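Local coordinates for 6-phosphogluconate dehydrogenase (Pseudomonas syringae, PDB 5U5G), which probably catalyses the NADPH-dependent reduction of 2-oxopropylphosphonate to 2-hydroxypropylphosphonate, a late step in fosfomycin biosynthesis, at residues V64-S69 with D95-A100; C121-G126 with G133-I138; G115-E120 with S140-A145. All coordinates share one frame; numbering follows the deposited sequence.

How the contacts relate
All three contacts lie in the nucleotide-binding part of the chain; contacts 2 and 3 share strand 117-124, which contact 1 touches. Along the sequence contact 1 closes first; contact 2 is nested inside the loop that contact 3 closes. Contact 1 joins the loops after the neighbouring parallel strands 61-64 and 92-95, and its centre is about 13 Å from that of contact 2, where strand 117-124 pairs with the antiparallel strand 135-139. Contact 3, about 16 and 18 Å from the centres of contacts 1 and 2, lies at the other end of strand 117-124. Contacts 1 and 2 both reach NADP and contact 2 also the phosphonate, while contact 3 joins sheet to helix away from the ligands.

Contact 1 (V64-S69 with D95-A100); sequences VCTAGS and DLSTIA. With NAP (NADP nicotinamide-adenine-dinucleotide phosphate), chain E.
Thr66 and Ser97 meet where two loops run together beside the bound NADP, and the serine side chain can be traced outward from its root. Ser97 CB packs against the carbonyl oxygen of Thr66, CB to O 3.3 Å, and lies close to the nicotinamide ribose as well. Chi1 of -44° keeps Ser97 OG beside its own backbone nitrogen, a position from which it can serve both the opposite loop and the carboxylate two residues back. OG accepts a nearly straight bond from Thr66 N (3.0 Å, 166° at the hydrogen), and in turn donates to Asp95 OD1 at 2.8 Å. The same OD1 receives the backbone amide of Ser97, N to OD1 2.9 Å, which closes an Asx turn. Two bonds therefore fix this end of the carboxylate, while OD2 is taken by the hydroxyls of Tyr76 and Tyr118. The setting is that of a Rossmann-type fold: strands 61-64 and 92-95 are parallel neighbours, Val64 bridging to Asp95, and the cofactor lies across the loops that follow them. The bridge is closed on this side by Leu96 N, which donates to Val64 O over 2.7 Å, while Val64 CG1 leans on the Asp95 carboxylate. Cys65 and Leu96 touch through their CB atoms. The nicotinamide ribose joins the two loops a second time. Its hydroxyl O3D donates to Thr66 O at 2.7 Å and accepts from Thr98 N at 3.1 Å, so one ligand oxygen links both segments. Further along the cofactor, Ala67 N donates to O4B of the adenosine ribose, 3.0 Å away. Where the loops diverge a water spans them, accepting from Gly68 N and donating to Thr98 O.

Contact 2 (C121-G126 with G133-I138); sequences CPVSGG and GILSAI. With 7VD ((2-oxopropyl)phosphonic acid), chain F; NAP (NADP nicotinamide-adenine-dinucleotide phosphate), chain E.
With chi1 at -173°, Ser124 holds its OG opposite the backbone nitrogen and within bonding distance of the phosphonate, while Leu135, its CG set beside the backbone nitrogen, swings its two methyls the other way, across to Val123 and the glycines. The backbones form an antiparallel ladder in the Rossmann-type sheet, and Pro122 to Gly126 matches the glycine-rich substrate-binding sequence of beta-hydroxyacid dehydrogenases. Ser124 and Ser136 form a hydrogen-bonded pair, Ser124 N to Ser136 O 2.8 Å and Ser136 N to Ser124 O 2.9 Å; two residues away along each strand, Ile138 N meets Pro122 O at 3.0 Å and an almost linear 174°. On one face Leu135 CD1 crosses the Val123 side chain, while CD2 wedges between Ser124 O and Gly126 O, 3.5 Å from Gly125 CA. Further along that face Cys121 SG rests on Ala137 CB. Ser124 OG donates to phosphonate O2 (2.8 Å) and accepts from Arg212 N of the second subunit. Phosphonate O3 is held by two successive amides, firmly by Gly125 N at 2.7 Å and only weakly by Gly126 N, whose angle at the hydrogen closes to 128°.

Contact 3 (G115-E120 with S140-A145); sequences GADYIE and SGRPEA
Asp117 and Ala145 press together at the tight heart of this contact, the methyl lying against the root of the carboxylate, Ala145 CB to Asp117 CG 3.4 Å. The arrangement belongs to the antiparallel extension of the Rossmann-type sheet: the chain leaves strand 135-139, which runs antiparallel to strand 117-124, and turns into helix 143-156, whose first turn folds back on strand 117-124. Ile119 completes the packing. Chi1 of -65° sets CG1 beside the backbone nitrogen and chi2 of -62° turns CD1 to Ala145 CB, 3.8 Å away, passing over Gly141. Next to this packing the backbones form a single antiparallel bridge, Glu120 N to Ser140 O at 3.0 Å and Ser140 N to Glu120 O at 2.9 Å. Beyond the bridge the extended Glu120 side chain runs alongside Ser140, with OE1 3.4 Å from Ser140 CB. The two polar ends face other partners: Glu120 OE1 accepts from Gly167 N and His108 NE2, OE2 from Gln170 N, and Ser140 OG is bonded to Val163 O, among others. This end is thus buried yet well satisfied.

The side facing solvent is looser. There a water does the joining, donating to Asp117 OD1 and to Tyr118 O (2.6 Å) while accepting from Arg142 N, the amide of the residue at the N-cap position of the helix. The nearby helix start would probably favour the negative charge on Asp117. Arg142 is exposed, and its CB and CG lie by Asp117 OD1; bends at chi2 and chi3 bring NE back toward that oxygen, carboxylate and guanidinium meeting obliquely, their planes 38° apart. Arg142 NE is itself buried without a hydrogen-bond partner, and its salt bridge is long, 3.7 Å to Asp117 OD1.

Contact 1 (V64-S69 with D95-A100)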
loop_
_atom_site.group_PDB
_atom_site.type_symbol
_atom_site.label_atom_id
_atom_site.label_comp_id
_atom_site.label_asym_id
_atom_site.label_seq_id
_atom_site.Cartn_x
_atom_site.Cartn_y
_atom_site.Cartn_z
ATOM N N VAL A 64 15.136 8.129 -22.961
ATOM C CA VAL A 64 14.625 9.462 -22.658
ATOM C C VAL A 64 13.979 9.402 -21.281
ATOM O O VAL A 64 13.153 8.518 -21.021
ATOM C CB VAL A 64 13.602 9.943 -23.708
ATOM C CG1 VAL A 64 13.032 11.323 -23.334
ATOM C CG2 VAL A 64 14.218 9.968 -25.092
ATOM N N CYS A 65 14.347 10.345 -20.401
ATOM C CA CYS A 65 13.746 10.381 -19.064
ATOM C C CYS A 65 13.628 11.848 -18.636
ATOM O O CYS A 65 14.466 12.399 -17.917
ATOM C CB CYS A 65 14.544 9.568 -18.049
ATOM S SG CYS A 65 13.652 9.370 -16.509
ATOM N N THR A 66 12.566 12.496 -19.101
ATOM C CA THR A 66 12.325 13.909 -18.860
ATOM C C THR A 66 10.970 14.062 -18.192
ATOM O O THR A 66 10.214 13.102 -18.060
ATOM C CB THR A 66 12.366 14.705 -20.173
ATOM O OG1 THR A 66 11.295 14.277 -21.026
ATOM C CG2 THR A 66 13.714 14.486 -20.905
ATOM N N ALA A 67 10.667 15.280 -17.757
ATOM C CA ALA A 67 9.391 15.591 -17.119
ATOM C C ALA A 67 8.703 16.709 -17.880
ATOM O O ALA A 67 9.318 17.749 -18.139
ATOM C CB ALA A 67 9.583 16.008 -15.654
ATOM N N GLY A 68 7.441 16.496 -18.241
ATOM C CA GLY A 68 6.627 17.556 -18.799
ATOM C C GLY A 68 6.488 17.467 -20.315
ATOM O O GLY A 68 7.326 16.896 -21.028
ATOM N N SER A 69 5.410 18.074 -20.815
ATOM C CA SER A 69 5.101 18.015 -22.240
ATOM C C SER A 69 5.992 18.938 -23.061
ATOM O O SER A 69 6.238 18.660 -24.241
ATOM C CB SER A 69 3.631 18.366 -22.472
ATOM O OG SER A 69 3.357 19.659 -21.969
ATOM N N ASP A 95 11.478 5.434 -24.130
ATOM C CA ASP A 95 11.072 6.634 -23.396
ATOM C C ASP A 95 10.595 6.195 -22.016
ATOM O O ASP A 95 9.552 5.545 -21.885
ATOM C CB ASP A 95 9.994 7.411 -24.155
ATOM C CG ASP A 95 9.769 8.831 -23.600
ATOM O OD1 ASP A 95 10.015 9.062 -22.397
ATOM O OD2 ASP A 95 9.329 9.720 -24.375
ATOM N N LEU A 96 11.364 6.551 -20.991
ATOM C CA LEU A 96 11.079 6.180 -19.616
ATOM C C LEU A 96 10.241 7.215 -18.888
ATOM O O LEU A 96 10.017 7.067 -17.680
ATOM C CB LEU A 96 12.380 5.964 -18.850
ATOM C CG LEU A 96 13.404 5.046 -19.506
ATOM C CD1 LEU A 96 14.770 5.363 -18.933
ATOM C CD2 LEU A 96 13.033 3.588 -19.264
ATOM N N SER A 97 9.779 8.248 -19.586
ATOM C CA SER A 97 9.007 9.314 -18.965
ATOM C C SER A 97 7.562 8.878 -18.759
ATOM O O SER A 97 7.058 7.959 -19.411
ATOM C CB SER A 97 9.042 10.584 -19.826
ATOM O OG SER A 97 10.364 10.840 -20.293
ATOM N N THR A 98 6.885 9.565 -17.852
ATOM C CA THR A 98 5.445 9.424 -17.717
ATOM C C THR A 98 4.800 10.571 -18.480
ATOM O O THR A 98 4.987 11.739 -18.127
ATOM C CB THR A 98 5.013 9.405 -16.252
ATOM O OG1 THR A 98 5.722 8.357 -15.576
ATOM C CG2 THR A 98 3.522 9.129 -16.168
ATOM N N ILE A 99 4.074 10.232 -19.548
ATOM C CA ILE A 99 3.487 11.212 -20.455
ATOM C C ILE A 99 2.075 10.754 -20.789
ATOM O O ILE A 99 1.701 9.603 -20.544
ATOM C CB ILE A 99 4.301 11.374 -21.762
ATOM C CG1 ILE A 99 4.340 10.046 -22.519
ATOM C CG2 ILE A 99 5.722 11.877 -21.497
ATOM C CD1 ILE A 99 4.987 10.172 -23.898
ATOM N N ALA A 100 1.296 11.673 -21.362
ATOM C CA ALA A 100 -0.080 11.379 -21.741
ATOM C C ALA A 100 -0.127 10.229 -22.748
ATOM O O ALA A 100 0.722 10.153 -23.646
ATOM C CB ALA A 100 -0.734 12.625 -22.335
HETATM P PA NAP E . 13.373 15.943 -12.625
HETATM O O1A NAP E . 12.540 17.153 -12.414
HETATM O O2A NAP E . 14.316 15.453 -11.555
HETATM O O5B NAP E . 14.237 16.097 -14.035
HETATM C C5B NAP E . 13.332 16.479 -15.042
HETATM C C4B NAP E . 14.070 16.296 -16.386
HETATM O O4B NAP E . 13.292 16.789 -17.477
HETATM C C3B NAP E . 15.440 17.063 -16.338
HETATM O O3B NAP E . 16.376 16.367 -17.104
HETATM C C2B NAP E . 15.065 18.357 -17.086
HETATM O O2B NAP E . 16.077 18.959 -17.734
HETATM C C1B NAP E . 14.102 17.723 -18.167
HETATM N N9A NAP E . 13.283 18.778 -18.732
HETATM C C8A NAP E . 12.114 19.373 -18.215
HETATM N N7A NAP E . 11.629 20.367 -19.009
HETATM C C5A NAP E . 12.539 20.410 -20.074
HETATM C C6A NAP E . 12.613 21.216 -21.224
HETATM N N6A NAP E . 11.666 22.179 -21.471
HETATM N N1A NAP E . 13.617 21.072 -22.126
HETATM C C2A NAP E . 14.538 20.100 -21.839
HETATM N N3A NAP E . 14.600 19.256 -20.800
HETATM C C4A NAP E . 13.572 19.433 -19.914
HETATM O O3 NAP E . 12.159 14.867 -12.883
HETATM P PN NAP E . 12.499 13.359 -12.466
HETATM O O1N NAP E . 13.784 12.873 -13.010
HETATM O O2N NAP E . 11.981 12.985 -11.095
HETATM O O5D NAP E . 11.330 12.488 -13.426
HETATM C C5D NAP E . 11.717 12.375 -14.723
HETATM C C4D NAP E . 10.729 11.434 -15.387
HETATM O O4D NAP E . 10.736 10.152 -14.707
HETATM C C3D NAP E . 9.263 12.021 -15.233
HETATM O O3D NAP E . 8.544 11.732 -16.398
HETATM C C2D NAP E . 8.712 11.257 -14.049
HETATM O O2D NAP E . 7.320 11.079 -14.099
HETATM C C1D NAP E . 9.411 9.876 -14.271
HETATM N N1N NAP E . 9.507 9.126 -13.034
HETATM C C2N NAP E . 10.144 9.658 -11.881
HETATM C C3N NAP E . 10.272 8.859 -10.765
HETATM C C7N NAP E . 10.951 9.362 -9.568
HETATM O O7N NAP E . 11.128 8.670 -8.564
HETATM N N7N NAP E . 11.471 10.644 -9.562
HETATM C C4N NAP E . 9.790 7.433 -10.745
HETATM C C5N NAP E . 9.134 7.004 -11.981
HETATM C C6N NAP E . 9.001 7.817 -13.028
HETATM P P2B NAP E . 17.087 20.112 -16.702
HETATM O O1X NAP E . 17.859 19.095 -15.922
HETATM O O2X NAP E . 17.859 20.902 -17.763
HETATM O O3X NAP E . 15.975 20.839 -15.985
HETATM O O HOH W 1 6.821 13.778 -18.628
#

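Contact 2 (C121-G126 with G133-I138)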
loop_
_atom_site.group_PDB
_atom_site.type_symbol
_atom_site.label_atom_id
_atom_site.label_comp_id
_atom_site.label_asym_id
_atom_site.label_seq_id
_atom_site.Cartn_x
_atom_site.Cartn_y
_atom_site.Cartn_z
ATOM N N CYS A 121 8.038 3.104 -22.230
ATOM C CA CYS A 121 8.557 2.316 -21.104
ATOM C C CYS A 121 8.535 3.104 -19.792
ATOM O O CYS A 121 9.584 3.353 -19.181
ATOM C CB CYS A 121 9.974 1.829 -21.425
ATOM S SG CYS A 121 10.635 0.552 -20.316
ATOM N N PRO A 122 7.351 3.497 -19.304
ATOM C CA PRO A 122 7.297 4.128 -17.978
ATOM C C PRO A 122 7.750 3.136 -16.913
ATOM O O PRO A 122 7.663 1.919 -17.098
ATOM C CB PRO A 122 5.821 4.516 -17.813
ATOM C CG PRO A 122 5.062 3.596 -18.759
ATOM C CD PRO A 122 6.010 3.387 -19.925
ATOM N N VAL A 123 8.281 3.665 -15.806
ATOM C CA VAL A 123 8.894 2.834 -14.775
ATOM C C VAL A 123 8.367 3.221 -13.399
ATOM O O VAL A 123 7.789 4.290 -13.204
ATOM C CB VAL A 123 10.432 2.933 -14.797
ATOM C CG1 VAL A 123 10.989 2.392 -16.117
ATOM C CG2 VAL A 123 10.872 4.377 -14.561
ATOM N N SER A 124 8.584 2.329 -12.433
ATOM C CA SER A 124 8.203 2.598 -11.054
ATOM C C SER A 124 9.219 1.956 -10.122
ATOM O O SER A 124 9.741 0.871 -10.399
ATOM C CB SER A 124 6.794 2.075 -10.758
ATOM O OG SER A 124 6.359 2.465 -9.476
ATOM N N GLY A 125 9.492 2.631 -9.010
ATOM C CA GLY A 125 10.460 2.118 -8.057
ATOM C C GLY A 125 11.353 3.208 -7.508
ATOM O O GLY A 125 12.137 2.964 -6.591
ATOM N N GLY A 126 11.238 4.414 -8.056
ATOM C CA GLY A 126 11.978 5.563 -7.561
ATOM C C GLY A 126 13.483 5.475 -7.805
ATOM O O GLY A 126 14.012 4.508 -8.352
ATOM N N GLY A 133 18.755 -1.387 -9.386
ATOM C CA GLY A 133 18.418 -2.132 -10.578
ATOM C C GLY A 133 17.160 -2.963 -10.466
ATOM O O GLY A 133 17.045 -3.984 -11.139
ATOM N N ILE A 134 16.202 -2.549 -9.639
ATOM C CA ILE A 134 15.008 -3.361 -9.422
ATOM C C ILE A 134 13.742 -2.617 -9.826
ATOM O O ILE A 134 12.672 -2.880 -9.273
ATOM C CB ILE A 134 14.900 -3.822 -7.954
ATOM C CG1 ILE A 134 14.912 -2.604 -7.014
ATOM C CG2 ILE A 134 15.981 -4.861 -7.639
ATOM C CD1 ILE A 134 14.069 -2.753 -5.771
ATOM N N LEU A 135 13.840 -1.693 -10.785
ATOM C CA LEU A 135 12.637 -0.984 -11.222
ATOM C C LEU A 135 11.632 -1.955 -11.829
ATOM O O LEU A 135 11.982 -3.032 -12.317
ATOM C CB LEU A 135 12.967 0.100 -12.251
ATOM C CG LEU A 135 13.705 1.335 -11.725
ATOM C CD1 LEU A 135 14.061 2.290 -12.867
ATOM C CD2 LEU A 135 12.899 2.035 -10.634
ATOM N N SER A 136 10.360 -1.570 -11.778
ATOM C CA SER A 136 9.334 -2.215 -12.586
ATOM C C SER A 136 9.092 -1.378 -13.833
ATOM O O SER A 136 8.949 -0.155 -13.750
ATOM C CB SER A 136 8.018 -2.372 -11.818
ATOM O OG SER A 136 8.211 -3.087 -10.619
ATOM N N ALA A 137 9.029 -2.033 -14.979
ATOM C CA ALA A 137 8.730 -1.366 -16.238
ATOM C C ALA A 137 7.389 -1.851 -16.779
ATOM O O ALA A 137 6.996 -3.005 -16.575
ATOM C CB ALA A 137 9.843 -1.606 -17.271
ATOM N N ILE A 138 6.674 -0.935 -17.435
ATOM C CA ILE A 138 5.482 -1.235 -18.225
ATOM C C ILE A 138 5.786 -0.806 -19.653
ATOM O O ILE A 138 6.212 0.330 -19.878
ATOM C CB ILE A 138 4.240 -0.494 -17.697
ATOM C CG1 ILE A 138 4.250 -0.453 -16.166
ATOM C CG2 ILE A 138 2.960 -1.116 -18.277
ATOM C CD1 ILE A 138 3.416 0.682 -15.581
HETATM P P1 7VD F . 7.474 5.862 -8.473
HETATM C C1 7VD F . 7.602 7.666 -8.618
HETATM O O2 7VD F . 6.344 5.251 -9.267
HETATM O O3 7VD F . 8.775 5.177 -8.821
HETATM O O4 7VD F . 7.205 5.741 -6.993
HETATM C C6 7VD F . 6.753 8.317 -9.680
HETATM O O7 7VD F . 6.546 7.766 -10.761
HETATM C C8 7VD F . 6.187 9.666 -9.328
HETATM P PA NAP E . 13.373 15.943 -12.625
HETATM O O1A NAP E . 12.540 17.153 -12.414
HETATM O O2A NAP E . 14.316 15.453 -11.555
HETATM O O5B NAP E . 14.237 16.097 -14.035
HETATM C C5B NAP E . 13.332 16.479 -15.042
HETATM C C4B NAP E . 14.070 16.296 -16.386
HETATM O O4B NAP E . 13.292 16.789 -17.477
HETATM C C3B NAP E . 15.440 17.063 -16.338
HETATM O O3B NAP E . 16.376 16.367 -17.104
HETATM C C2B NAP E . 15.065 18.357 -17.086
HETATM O O2B NAP E . 16.077 18.959 -17.734
HETATM C C1B NAP E . 14.102 17.723 -18.167
HETATM N N9A NAP E . 13.283 18.778 -18.732
HETATM C C8A NAP E . 12.114 19.373 -18.215
HETATM N N7A NAP E . 11.629 20.367 -19.009
HETATM C C5A NAP E . 12.539 20.410 -20.074
HETATM C C6A NAP E . 12.613 21.216 -21.224
HETATM N N6A NAP E . 11.666 22.179 -21.471
HETATM N N1A NAP E . 13.617 21.072 -22.126
HETATM C C2A NAP E . 14.538 20.100 -21.839
HETATM N N3A NAP E . 14.600 19.256 -20.800
HETATM C C4A NAP E . 13.572 19.433 -19.914
HETATM O O3 NAP E . 12.159 14.867 -12.883
HETATM P PN NAP E . 12.499 13.359 -12.466
HETATM O O1N NAP E . 13.784 12.873 -13.010
HETATM O O2N NAP E . 11.981 12.985 -11.095
HETATM O O5D NAP E . 11.330 12.488 -13.426
HETATM C C5D NAP E . 11.717 12.375 -14.723
HETATM C C4D NAP E . 10.729 11.434 -15.387
HETATM O O4D NAP E . 10.736 10.152 -14.707
HETATM C C3D NAP E . 9.263 12.021 -15.233
HETATM O O3D NAP E . 8.544 11.732 -16.398
HETATM C C2D NAP E . 8.712 11.257 -14.049
HETATM O O2D NAP E . 7.320 11.079 -14.099
HETATM C C1D NAP E . 9.411 9.876 -14.271
HETATM N N1N NAP E . 9.507 9.126 -13.034
HETATM C C2N NAP E . 10.144 9.658 -11.881
HETATM C C3N NAP E . 10.272 8.859 -10.765
HETATM C C7N NAP E . 10.951 9.362 -9.568
HETATM O O7N NAP E . 11.128 8.670 -8.564
HETATM N N7N NAP E . 11.471 10.644 -9.562
HETATM C C4N NAP E . 9.790 7.433 -10.745
HETATM C C5N NAP E . 9.134 7.004 -11.981
HETATM C C6N NAP E . 9.001 7.817 -13.028
HETATM P P2B NAP E . 17.087 20.112 -16.702
HETATM O O1X NAP E . 17.859 19.095 -15.922
HETATM O O2X NAP E . 17.859 20.902 -17.763
HETATM O O3X NAP E . 15.975 20.839 -15.985
HETATM O O HOH W 2 8.645 -0.843 -8.316
#

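Contact 3 (G115-E120 with S140-A145)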
loop_
_atom_site.group_PDB
_atom_site.type_symbol
_atom_site.label_atom_id
_atom_site.label_comp_id
_atom_site.label_asym_id
_atom_site.label_seq_id
_atom_site.Cartn_x
_atom_site.Cartn_y
_atom_site.Cartn_z
ATOM N N GLY A 115 10.591 4.665 -40.125
ATOM C CA GLY A 115 11.249 3.374 -40.053
ATOM C C GLY A 115 12.014 3.124 -38.770
ATOM O O GLY A 115 12.910 2.278 -38.748
ATOM N N ALA A 116 11.693 3.841 -37.698
ATOM C CA ALA A 116 12.298 3.646 -36.387
ATOM C C ALA A 116 11.244 3.106 -35.424
ATOM O O ALA A 116 10.082 2.915 -35.790
ATOM C CB ALA A 116 12.916 4.954 -35.879
ATOM N N ASP A 117 11.655 2.850 -34.179
ATOM C CA ASP A 117 10.762 2.286 -33.173
ATOM C C ASP A 117 10.760 3.117 -31.899
ATOM O O ASP A 117 11.812 3.332 -31.288
ATOM C CB ASP A 117 11.142 0.853 -32.816
ATOM C CG ASP A 117 10.455 -0.160 -33.706
ATOM O OD1 ASP A 117 9.278 -0.501 -33.426
ATOM O OD2 ASP A 117 11.095 -0.602 -34.679
ATOM N N TYR A 118 9.573 3.558 -31.496
ATOM C CA TYR A 118 9.344 4.097 -30.161
ATOM C C TYR A 118 9.006 2.943 -29.222
ATOM O O TYR A 118 8.134 2.125 -29.533
ATOM C CB TYR A 118 8.204 5.120 -30.203
ATOM C CG TYR A 118 7.962 5.908 -28.921
ATOM C CD1 TYR A 118 8.856 6.895 -28.510
ATOM C CD2 TYR A 118 6.813 5.699 -28.155
ATOM C CE1 TYR A 118 8.628 7.638 -27.356
ATOM C CE2 TYR A 118 6.574 6.430 -26.997
ATOM C CZ TYR A 118 7.489 7.397 -26.603
ATOM O OH TYR A 118 7.256 8.125 -25.458
ATOM N N ILE A 119 9.716 2.853 -28.098
ATOM C CA ILE A 119 9.362 1.937 -27.015
ATOM C C ILE A 119 8.891 2.784 -25.840
ATOM O O ILE A 119 9.661 3.573 -25.273
ATOM C CB ILE A 119 10.525 1.021 -26.619
ATOM C CG1 ILE A 119 10.887 0.068 -27.771
ATOM C CG2 ILE A 119 10.169 0.209 -25.374
ATOM C CD1 ILE A 119 9.765 -0.885 -28.182
ATOM N N GLU A 120 7.615 2.638 -25.503
ATOM C CA GLU A 120 6.960 3.361 -24.421
ATOM C C GLU A 120 7.196 2.577 -23.131
ATOM O O GLU A 120 6.653 1.486 -22.962
ATOM C CB GLU A 120 5.478 3.505 -24.773
ATOM C CG GLU A 120 4.507 3.943 -23.699
ATOM C CD GLU A 120 3.045 3.786 -24.154
ATOM O OE1 GLU A 120 2.789 3.672 -25.377
ATOM O OE2 GLU A 120 2.152 3.753 -23.288
ATOM N N SER A 140 5.010 -0.683 -23.877
ATOM C CA SER A 140 4.191 -0.768 -25.075
ATOM C C SER A 140 5.060 -0.524 -26.303
ATOM O O SER A 140 6.037 0.234 -26.255
ATOM C CB SER A 140 3.050 0.251 -25.065
ATOM O OG SER A 140 2.130 -0.002 -24.028
ATOM N N GLY A 141 4.677 -1.145 -27.410
ATOM C CA GLY A 141 5.422 -1.020 -28.640
ATOM C C GLY A 141 5.571 -2.347 -29.361
ATOM O O GLY A 141 5.038 -3.376 -28.924
ATOM N N ARG A 142 6.351 -2.330 -30.478
ATOM C CA ARG A 142 6.360 -3.488 -31.348
ATOM C C ARG A 142 7.302 -4.563 -30.813
ATOM O O ARG A 142 8.316 -4.253 -30.176
ATOM C CB ARG A 142 6.771 -3.077 -32.752
ATOM C CG ARG A 142 5.883 -1.988 -33.322
ATOM C CD ARG A 142 5.732 -2.139 -34.834
ATOM N NE ARG A 142 6.972 -2.625 -35.398
ATOM C CZ ARG A 142 7.074 -3.097 -36.636
ATOM N NH1 ARG A 142 6.004 -3.126 -37.432
ATOM N NH2 ARG A 142 8.241 -3.539 -37.097
ATOM N N PRO A 143 6.958 -5.834 -31.050
ATOM C CA PRO A 143 7.674 -6.927 -30.376
ATOM C C PRO A 143 9.128 -7.095 -30.799
ATOM O O PRO A 143 9.949 -7.517 -29.972
ATOM C CB PRO A 143 6.826 -8.165 -30.725
ATOM C CG PRO A 143 6.069 -7.779 -31.940
ATOM C CD PRO A 143 5.773 -6.320 -31.780
ATOM N N GLU A 144 9.499 -6.793 -32.040
ATOM C CA GLU A 144 10.907 -6.974 -32.381
ATOM C C GLU A 144 11.785 -5.935 -31.681
ATOM O O GLU A 144 12.818 -6.280 -31.098
ATOM C CB GLU A 144 11.113 -6.937 -33.895
ATOM C CG GLU A 144 12.560 -7.246 -34.262
ATOM C CD GLU A 144 12.956 -6.839 -35.681
ATOM O OE1 GLU A 144 12.367 -5.886 -36.239
ATOM O OE2 GLU A 144 13.892 -7.473 -36.202
ATOM N N ALA A 145 11.384 -4.665 -31.714
ATOM C CA ALA A 145 12.122 -3.639 -30.982
ATOM C C ALA A 145 12.148 -3.934 -29.488
ATOM O O ALA A 145 13.186 -3.776 -28.837
ATOM C CB ALA A 145 11.512 -2.262 -31.242
HETATM O O HOH W 3 7.628 0.189 -31.262
#